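Local coordinates for acetylated cis-Golgi protein, involved in ER-to-Golgi transport (Saccharomyces cerevisiae, PDB 6G8Y) that probably helps organise ER-to-Golgi transport as the yeast GRASP65 homologue Grh1, through a PDZ domain of the type that binds golgins, at residues S30-Y34 against I76-K80; F38-P44 against R59-F64. All coordinates share one frame; numbering follows the deposited sequence.

Contact 1 of 2, residues S30-Y34 against I76-K80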
ATOM      1  N   SER A  30     -16.757   0.211   6.446  1.00 48.55           N
ATOM      2  CA  SER A  30     -16.450  -0.717   7.577  1.00 52.62           C
ATOM      3  C   SER A  30     -15.205  -1.611   7.386  1.00 57.13           C
ATOM      4  O   SER A  30     -14.886  -2.395   8.286  1.00 54.62           O
ATOM      5  CB  SER A  30     -17.660  -1.602   7.898  1.00 54.43           C
ATOM      6  OG  SER A  30     -18.857  -0.842   7.977  1.00 59.16           O
ATOM      7  N   PHE A  31     -14.512  -1.507   6.246  1.00 55.46           N
ATOM      8  CA  PHE A  31     -13.227  -2.194   6.032  1.00 51.95           C
ATOM      9  C   PHE A  31     -12.203  -1.152   5.607  1.00 49.04           C
ATOM     10  O   PHE A  31     -12.487  -0.339   4.728  1.00 41.32           O
ATOM     11  CB  PHE A  31     -13.328  -3.262   4.937  1.00 57.11           C
ATOM     12  CG  PHE A  31     -14.125  -4.480   5.332  1.00 65.47           C
ATOM     13  CD1 PHE A  31     -13.781  -5.221   6.464  1.00 65.28           C
ATOM     14  CD2 PHE A  31     -15.207  -4.907   4.554  1.00 71.82           C
ATOM     15  CE1 PHE A  31     -14.509  -6.350   6.825  1.00 70.32           C
ATOM     16  CE2 PHE A  31     -15.937  -6.037   4.909  1.00 74.35           C
ATOM     17  CZ  PHE A  31     -15.588  -6.759   6.046  1.00 73.28           C
ATOM     18  N   PHE A  32     -11.018  -1.184   6.219  1.00 35.14           N
ATOM     19  CA  PHE A  32      -9.976  -0.173   5.959  1.00 31.97           C
ATOM     20  C   PHE A  32      -8.666  -0.852   5.601  1.00 23.63           C
ATOM     21  O   PHE A  32      -7.849  -1.171   6.457  1.00 19.98           O
ATOM     22  CB  PHE A  32      -9.860   0.733   7.170  1.00 36.56           C
ATOM     23  CG  PHE A  32     -11.168   1.345   7.549  1.00 42.20           C
ATOM     24  CD1 PHE A  32     -11.717   2.348   6.766  1.00 41.63           C
ATOM     25  CD2 PHE A  32     -11.895   0.859   8.639  1.00 46.58           C
ATOM     26  CE1 PHE A  32     -12.952   2.895   7.083  1.00 52.63           C
ATOM     27  CE2 PHE A  32     -13.126   1.407   8.968  1.00 46.24           C
ATOM     28  CZ  PHE A  32     -13.656   2.424   8.188  1.00 46.91           C
ATOM     29  N   ASP A  33      -8.508  -1.096   4.310  1.00 19.02           N
ATOM     30  CA  ASP A  33      -7.459  -1.954   3.775  1.00 18.92           C
ATOM     31  C   ASP A  33      -6.341  -1.055   3.247  1.00 17.96           C
ATOM     32  O   ASP A  33      -6.449  -0.483   2.164  1.00 17.94           O
ATOM     33  CB  ASP A  33      -8.014  -2.825   2.653  1.00 19.17           C
ATOM     34  CG  ASP A  33      -8.921  -3.950   3.150  1.00 22.19           C
ATOM     35  OD1 ASP A  33      -8.774  -4.395   4.299  1.00 26.69           O
ATOM     36  OD2 ASP A  33      -9.767  -4.421   2.351  1.00 25.47           O
ATOM     37  N   TYR A  34      -5.266  -0.935   4.019  1.00 15.69           N
ATOM     38  CA  TYR A  34      -4.121  -0.123   3.609  1.00 14.94           C
ATOM     39  C   TYR A  34      -3.201  -0.967   2.737  1.00 13.69           C
ATOM     40  O   TYR A  34      -2.973  -2.143   3.022  1.00 15.19           O
ATOM     41  CB  TYR A  34      -3.317   0.325   4.825  1.00 17.77           C
ATOM     42  CG  TYR A  34      -3.922   1.476   5.548  1.00 21.41           C
ATOM     43  CD1 TYR A  34      -3.749   2.775   5.063  1.00 22.73           C
ATOM     44  CD2 TYR A  34      -4.623   1.292   6.730  1.00 27.47           C
ATOM     45  CE1 TYR A  34      -4.264   3.862   5.726  1.00 30.38           C
ATOM     46  CE2 TYR A  34      -5.161   2.386   7.407  1.00 33.75           C
ATOM     47  CZ  TYR A  34      -4.968   3.666   6.896  1.00 37.59           C
ATOM     48  OH  TYR A  34      -5.472   4.766   7.540  1.00 37.65           O
ATOM     49  N   ILE A  76      -1.622  -6.131   1.597  1.00 12.89           N
ATOM     50  CA  ILE A  76      -2.608  -5.355   2.323  1.00 14.48           C
ATOM     51  C   ILE A  76      -2.541  -5.640   3.807  1.00 15.62           C
ATOM     52  O   ILE A  76      -2.278  -6.765   4.206  1.00 17.58           O
ATOM     53  CB  ILE A  76      -4.004  -5.652   1.758  1.00 16.53           C
ATOM     54  CG1 ILE A  76      -4.086  -4.993   0.361  1.00 20.69           C
ATOM     55  CG2 ILE A  76      -5.118  -5.153   2.671  1.00 16.99           C
ATOM     56  CD1 ILE A  76      -5.332  -5.340  -0.378  1.00 23.27           C
ATOM     57  N   TRP A  77      -2.771  -4.598   4.587  1.00 15.37           N
ATOM     58  CA  TRP A  77      -3.008  -4.676   6.038  0.57 18.37           C
ATOM     59  C   TRP A  77      -4.431  -4.200   6.271  1.00 18.41           C
ATOM     60  O   TRP A  77      -4.744  -3.052   5.953  1.00 16.55           O
ATOM     61  CB  TRP A  77      -2.037  -3.741   6.768  0.57 20.70           C
ATOM     62  CG  TRP A  77      -2.310  -3.532   8.261  0.57 24.16           C
ATOM     63  CD1 TRP A  77      -2.791  -2.398   8.853  0.57 23.47           C
ATOM     64  CD2 TRP A  77      -2.095  -4.476   9.316  0.57 24.87           C
ATOM     65  NE1 TRP A  77      -2.878  -2.571  10.213  0.57 25.06           N
ATOM     66  CE2 TRP A  77      -2.467  -3.839  10.526  0.57 26.03           C
ATOM     67  CE3 TRP A  77      -1.621  -5.797   9.363  0.57 25.35           C
ATOM     68  CZ2 TRP A  77      -2.385  -4.477  11.769  0.57 27.66           C
ATOM     69  CZ3 TRP A  77      -1.544  -6.435  10.608  0.57 28.46           C
ATOM     70  CH2 TRP A  77      -1.926  -5.767  11.790  0.57 29.42           C
ATOM     71  N   SER A  78      -5.279  -5.046   6.829  1.00 20.18           N
ATOM     72  CA  SER A  78      -6.640  -4.619   7.188  1.00 24.82           C
ATOM     73  C   SER A  78      -6.593  -3.996   8.580  1.00 26.59           C
ATOM     74  O   SER A  78      -6.236  -4.689   9.543  1.00 29.52           O
ATOM     75  CB  SER A  78      -7.586  -5.817   7.181  1.00 31.05           C
ATOM     76  OG  SER A  78      -8.898  -5.403   7.525  1.00 37.79           O
ATOM     77  N   ALA A  79      -6.954  -2.712   8.683  1.00 25.94           N
ATOM     78  CA  ALA A  79      -6.794  -1.935   9.920  1.00 31.88           C
ATOM     79  C   ALA A  79      -7.576  -2.498  11.094  1.00 38.23           C
ATOM     80  O   ALA A  79      -7.035  -2.604  12.203  1.00 46.48           O
ATOM     81  CB  ALA A  79      -7.166  -0.480   9.698  1.00 31.47           C
ATOM     82  N   LYS A  80      -8.827  -2.878  10.837  1.00 38.87           N
ATOM     83  CA  LYS A  80      -9.727  -3.371  11.884  1.00 44.33           C
ATOM     84  C   LYS A  80      -9.475  -4.831  12.225  1.00 49.19           C
ATOM     85  O   LYS A  80      -9.393  -5.188  13.404  1.00 53.19           O
ATOM     86  CB  LYS A  80     -11.191  -3.175  11.483  1.00 46.31           C
ATOM     87  CG  LYS A  80     -11.633  -1.722  11.519  1.00 48.41           C
ATOM     88  CD  LYS A  80     -11.991  -1.291  12.935  1.00 52.14           C
ATOM     89  CE  LYS A  80     -11.525   0.129  13.222  1.00 54.53           C
ATOM     90  NZ  LYS A  80     -12.110   0.679  14.476  1.00 56.14           N
TER
HETATM   91  O   HOH W   1     -10.454  -3.362   8.421  1.00 29.25           O

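Contact 2 of 2, residues F38-P44 against R59-F64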
ATOM      1  N   PHE A  38       4.169  -3.657  -2.220  1.00 13.35           N
ATOM      2  CA  PHE A  38       4.002  -4.120  -3.580  1.00 12.55           C
ATOM      3  C   PHE A  38       5.027  -5.198  -3.801  1.00 14.25           C
ATOM      4  O   PHE A  38       6.199  -4.971  -3.486  1.00 15.83           O
ATOM      5  CB  PHE A  38       4.238  -2.994  -4.597  1.00 13.09           C
ATOM      6  CG  PHE A  38       3.226  -1.867  -4.525  1.00 13.67           C
ATOM      7  CD1 PHE A  38       1.891  -2.118  -4.779  1.00 13.66           C
ATOM      8  CD2 PHE A  38       3.605  -0.542  -4.275  1.00 15.22           C
ATOM      9  CE1 PHE A  38       0.961  -1.108  -4.730  1.00 14.23           C
ATOM     10  CE2 PHE A  38       2.659   0.480  -4.249  1.00 14.54           C
ATOM     11  CZ  PHE A  38       1.345   0.189  -4.466  1.00 14.55           C
ATOM     12  N   ASN A  39       4.612  -6.369  -4.295  1.00 15.61           N
ATOM     13  CA  ASN A  39       5.568  -7.433  -4.611  1.00 18.45           C
ATOM     14  C   ASN A  39       6.464  -7.786  -3.403  1.00 18.09           C
ATOM     15  O   ASN A  39       7.656  -8.028  -3.575  1.00 19.92           O
ATOM     16  CB  ASN A  39       6.398  -6.982  -5.836  1.00 20.93           C
ATOM     17  CG  ASN A  39       7.197  -8.105  -6.470  1.00 28.12           C
ATOM     18  OD1 ASN A  39       6.768  -9.247  -6.487  1.00 32.53           O
ATOM     19  ND2 ASN A  39       8.365  -7.768  -7.018  1.00 31.27           N
ATOM     20  N   ASP A  40       5.877  -7.786  -2.201  1.00 17.57           N
ATOM     21  CA  ASP A  40       6.497  -8.146  -0.921  1.00 19.93           C
ATOM     22  C   ASP A  40       7.599  -7.213  -0.402  1.00 19.68           C
ATOM     23  O   ASP A  40       8.328  -7.574   0.518  1.00 21.57           O
ATOM     24  CB  ASP A  40       6.982  -9.614  -0.942  1.00 21.45           C
ATOM     25  CG  ASP A  40       5.853 -10.586  -1.192  1.00 21.70           C
ATOM     26  OD1 ASP A  40       4.764 -10.397  -0.610  1.00 19.98           O
ATOM     27  OD2 ASP A  40       6.052 -11.544  -1.963  1.00 24.39           O
ATOM     28  N   ASP A  41       7.683  -5.998  -0.943  1.00 18.83           N
ATOM     29  CA  ASP A  41       8.531  -4.938  -0.401  1.00 20.36           C
ATOM     30  C   ASP A  41       7.620  -3.804   0.089  1.00 17.30           C
ATOM     31  O   ASP A  41       6.582  -3.527  -0.538  1.00 15.50           O
ATOM     32  CB  ASP A  41       9.457  -4.371  -1.470  1.00 21.98           C
ATOM     33  CG  ASP A  41      10.324  -5.427  -2.133  1.00 31.72           C
ATOM     34  OD1 ASP A  41      10.913  -6.247  -1.413  1.00 33.45           O
ATOM     35  OD2 ASP A  41      10.413  -5.419  -3.379  1.00 36.36           O
ATOM     36  N   PRO A  42       8.011  -3.088   1.157  1.00 16.24           N
ATOM     37  CA  PRO A  42       7.171  -1.990   1.598  1.00 16.34           C
ATOM     38  C   PRO A  42       6.966  -0.927   0.526  1.00 14.73           C
ATOM     39  O   PRO A  42       7.810  -0.724  -0.365  1.00 15.30           O
ATOM     40  CB  PRO A  42       7.969  -1.383   2.775  1.00 18.10           C
ATOM     41  CG  PRO A  42       8.749  -2.548   3.277  1.00 22.13           C
ATOM     42  CD  PRO A  42       9.181  -3.261   2.040  1.00 20.02           C
ATOM     43  N   VAL A  43       5.854  -0.223   0.641  1.00 14.08           N
ATOM     44  CA  VAL A  43       5.614   0.928  -0.226  1.00 12.99           C
ATOM     45  C   VAL A  43       6.760   1.940   0.017  1.00 14.46           C
ATOM     46  O   VAL A  43       7.043   2.281   1.157  1.00 15.79           O
ATOM     47  CB  VAL A  43       4.248   1.572   0.074  1.00 14.18           C
ATOM     48  CG1 VAL A  43       4.044   2.838  -0.749  1.00 14.40           C
ATOM     49  CG2 VAL A  43       3.110   0.587  -0.178  1.00 14.34           C
ATOM     50  N   PRO A  44       7.412   2.420  -1.040  1.00 13.22           N
ATOM     51  CA  PRO A  44       8.474   3.417  -0.800  1.00 13.90           C
ATOM     52  C   PRO A  44       7.838   4.793  -0.536  1.00 13.73           C
ATOM     53  O   PRO A  44       6.951   5.240  -1.283  1.00 12.85           O
ATOM     54  CB  PRO A  44       9.282   3.382  -2.085  1.00 15.39           C
ATOM     55  CG  PRO A  44       8.297   2.994  -3.108  1.00 15.20           C
ATOM     56  CD  PRO A  44       7.314   2.043  -2.453  1.00 13.19           C
ATOM     57  N   ARG A  59       9.511   5.724  -8.010  1.00 11.74           N
ATOM     58  CA  ARG A  59       9.857   4.323  -7.724  1.00 11.37           C
ATOM     59  C   ARG A  59       8.630   3.447  -7.962  1.00 11.27           C
ATOM     60  O   ARG A  59       8.748   2.349  -8.502  1.00 12.44           O
ATOM     61  CB  ARG A  59      10.394   4.165  -6.301  1.00 13.37           C
ATOM     62  CG  ARG A  59      10.961   2.812  -5.955  1.00 16.58           C
ATOM     63  CD  ARG A  59      11.822   2.918  -4.700  1.00 21.56           C
ATOM     64  NE  ARG A  59      12.352   1.623  -4.302  1.00 27.12           N
ATOM     65  CZ  ARG A  59      12.831   1.346  -3.094  1.00 33.53           C
ATOM     66  NH1 ARG A  59      12.855   2.274  -2.140  1.00 33.72           N
ATOM     67  NH2 ARG A  59      13.290   0.123  -2.840  1.00 39.94           N
ATOM     68  N   ILE A  60       7.448   3.911  -7.532  1.00  9.34           N
ATOM     69  CA  ILE A  60       6.223   3.148  -7.727  1.00  9.74           C
ATOM     70  C   ILE A  60       5.876   3.010  -9.202  1.00  9.61           C
ATOM     71  O   ILE A  60       5.458   1.952  -9.642  1.00 10.78           O
ATOM     72  CB  ILE A  60       5.057   3.732  -6.909  1.00 10.51           C
ATOM     73  CG1 ILE A  60       5.375   3.580  -5.414  1.00 11.47           C
ATOM     74  CG2 ILE A  60       3.745   3.007  -7.226  1.00 11.18           C
ATOM     75  CD1 ILE A  60       4.505   4.409  -4.485  1.00 12.82           C
ATOM     76  N   THR A  61       6.092   4.064  -9.978  1.00 10.16           N
ATOM     77  CA  THR A  61       5.922   3.993 -11.425  1.00 10.22           C
ATOM     78  C   THR A  61       6.752   2.859 -12.025  1.00 10.83           C
ATOM     79  O   THR A  61       6.262   2.075 -12.841  1.00 11.17           O
ATOM     80  CB  THR A  61       6.299   5.312 -12.116  1.00 11.31           C
ATOM     81  OG1 THR A  61       5.552   6.404 -11.576  1.00 11.23           O
ATOM     82  CG2 THR A  61       6.056   5.212 -13.626  1.00 11.53           C
ATOM     83  N   SER A  62       8.011   2.758 -11.592  1.00 11.70           N
ATOM     84  CA  SER A  62       8.888   1.701 -12.083  0.55 14.04           C
ATOM     85  C   SER A  62       8.387   0.321 -11.692  1.00 13.82           C
ATOM     86  O   SER A  62       8.415  -0.593 -12.497  1.00 13.10           O
ATOM     87  CB  SER A  62      10.299   1.934 -11.566  0.55 16.16           C
ATOM     88  OG  SER A  62      10.802   3.171 -12.048  0.55 18.08           O
ATOM     89  N   ILE A  63       7.924   0.166 -10.459  1.00 11.73           N
ATOM     90  CA  ILE A  63       7.405  -1.115 -10.012  1.00 13.10           C
ATOM     91  C   ILE A  63       6.216  -1.512 -10.870  1.00 12.02           C
ATOM     92  O   ILE A  63       6.123  -2.649 -11.352  1.00 13.37           O
ATOM     93  CB  ILE A  63       6.984  -1.055  -8.529  1.00 14.12           C
ATOM     94  CG1 ILE A  63       8.211  -0.919  -7.627  1.00 14.01           C
ATOM     95  CG2 ILE A  63       6.204  -2.293  -8.113  1.00 15.19           C
ATOM     96  CD1 ILE A  63       7.913  -0.417  -6.235  1.00 15.71           C
ATOM     97  N   PHE A  64       5.266  -0.603 -11.035  1.00 11.19           N
ATOM     98  CA  PHE A  64       4.072  -0.900 -11.861  1.00 11.29           C
ATOM     99  C   PHE A  64       4.459  -1.219 -13.303  1.00 12.95           C
ATOM    100  O   PHE A  64       3.949  -2.186 -13.896  1.00 13.39           O
ATOM    101  CB  PHE A  64       3.035   0.238 -11.745  1.00 10.55           C
ATOM    102  CG  PHE A  64       2.121   0.093 -10.562  1.00  9.91           C
ATOM    103  CD1 PHE A  64       2.581   0.195  -9.263  1.00 10.57           C
ATOM    104  CD2 PHE A  64       0.784  -0.188 -10.773  1.00 11.07           C
ATOM    105  CE1 PHE A  64       1.718   0.018  -8.193  1.00 11.22           C
ATOM    106  CE2 PHE A  64      -0.081  -0.347  -9.704  1.00 11.05           C
ATOM    107  CZ  PHE A  64       0.392  -0.280  -8.417  1.00 11.25           C
TER

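Contact 1 of 2, residues S30-Y34 against I76-K80
Tyr34 and Trp77 face each other as a hydrogen-bonded pair between two antiparallel strands of the PDZ-domain sheet. Tyr34 N donates to Trp77 O at 2.9 Å, and Trp77 N returns a straighter bond to Tyr34 O, with 168° at the hydrogen. Asp33 and Ser78 follow as a non-hydrogen-bonded pair. The pairing then runs on past the regular strand, where Ala79 N donates to Phe32 O at 2.9 Å. A CA-H...O contact from Ile76 CA to Tyr34 O closes the other end.

Side chains sort onto the two faces. On the Asp33 and Ser78 face, Asp33 CB rests on Ile76 CG2 at 3.7 Å. Asp33 CG stands anti to its carbonyl carbon (chi1 -73°), and this carries OD1 toward Ser78. Ser78 OG lies 3.4 Å from Asp33 OD1, a weak bond at most. The carboxylate's stronger partner is Arg85, which meets OD2 in a salt bridge. The buried acid is thus probably kept ionised by the arginine.

On the Tyr34 and Trp77 face, Ala79 CB sits at the edge of the Tyr34 ring, 4.2 Å from CE2. Ala79 CB also packs on Phe32 CB at 3.9 Å. Lys80 lies beside Phe32, the two pointing the same way, with Lys80 CG in the plane of the phenyl ring at its edge. Helix 2-10 packs on this face, with Leu10 touching both Tyr34 and Trp77. Strand 83-90 flanks strand 71-78.

Where the strands part, one water bridges the two segments. It accepts from Phe32 N and Lys80 N, and lies 2.7 Å from Ser78 OG.

Contact 2 of 2, residues F38-P44 against R59-F64
This is an apolar helix-on-sheet contact of the PDZ domain, in which helix 57-66 packs against the beta hairpin of strands 33-38 and 41-47. Phe38 opens the hairpin's type I' turn, which ends at Asp41, and its side chain reaches the helix. Phe64 meets it in a T-shaped stack. The edge of Phe64 points at the face of Phe38, with centroids 5.1 Å apart and planes at 83°. Phe64 CE1 lies 3.7 Å above the Phe38 plane, offset toward the rim. Ile60 CG2 touches Phe38 CE2, and Ile63 CG2 reaches Phe38 CB at 4.1 Å. Ile63 chi1 of -69° sets CG1 anti to the carbonyl carbon, which turns CG2 to the hairpin. A leucine at Phe38 would probably leave the Phe64 edge without a ring face to point at and open a gap beside Ile60. Leu72 of strand 71-78 touches the side chains of both phenylalanines.

Further along, Pro44 CG packs on Ile60 CG1 at 3.8 Å, and Ile60 CD1 reaches Val43 CG1. The extended Arg59 chain runs past the proline, bringing both Arg59 CD and Arg59 NH1 to 3.7 Å from Pro44 CB.

Overall arrangement
Both contacts use the same sheet, and their centres lie about 19 Å apart, to either side of the domain's middle. Strand 33-38 serves both: it begins in contact 1 and ends at the turn of contact 2. Along the chain, contact 2 falls between the two segments of contact 1. Contact 1 lies nearer the surface, with three of its eight touching residues buried, against four of seven in contact 2. Contact 1 joins two strands near their ends through backbone bonds, a buried acid and a water. Contact 2 lays a helix on a hairpin, and rings and aliphatic groups do the work. Helix 57-66 is followed in the chain by strand 71-78, linking the second segments too.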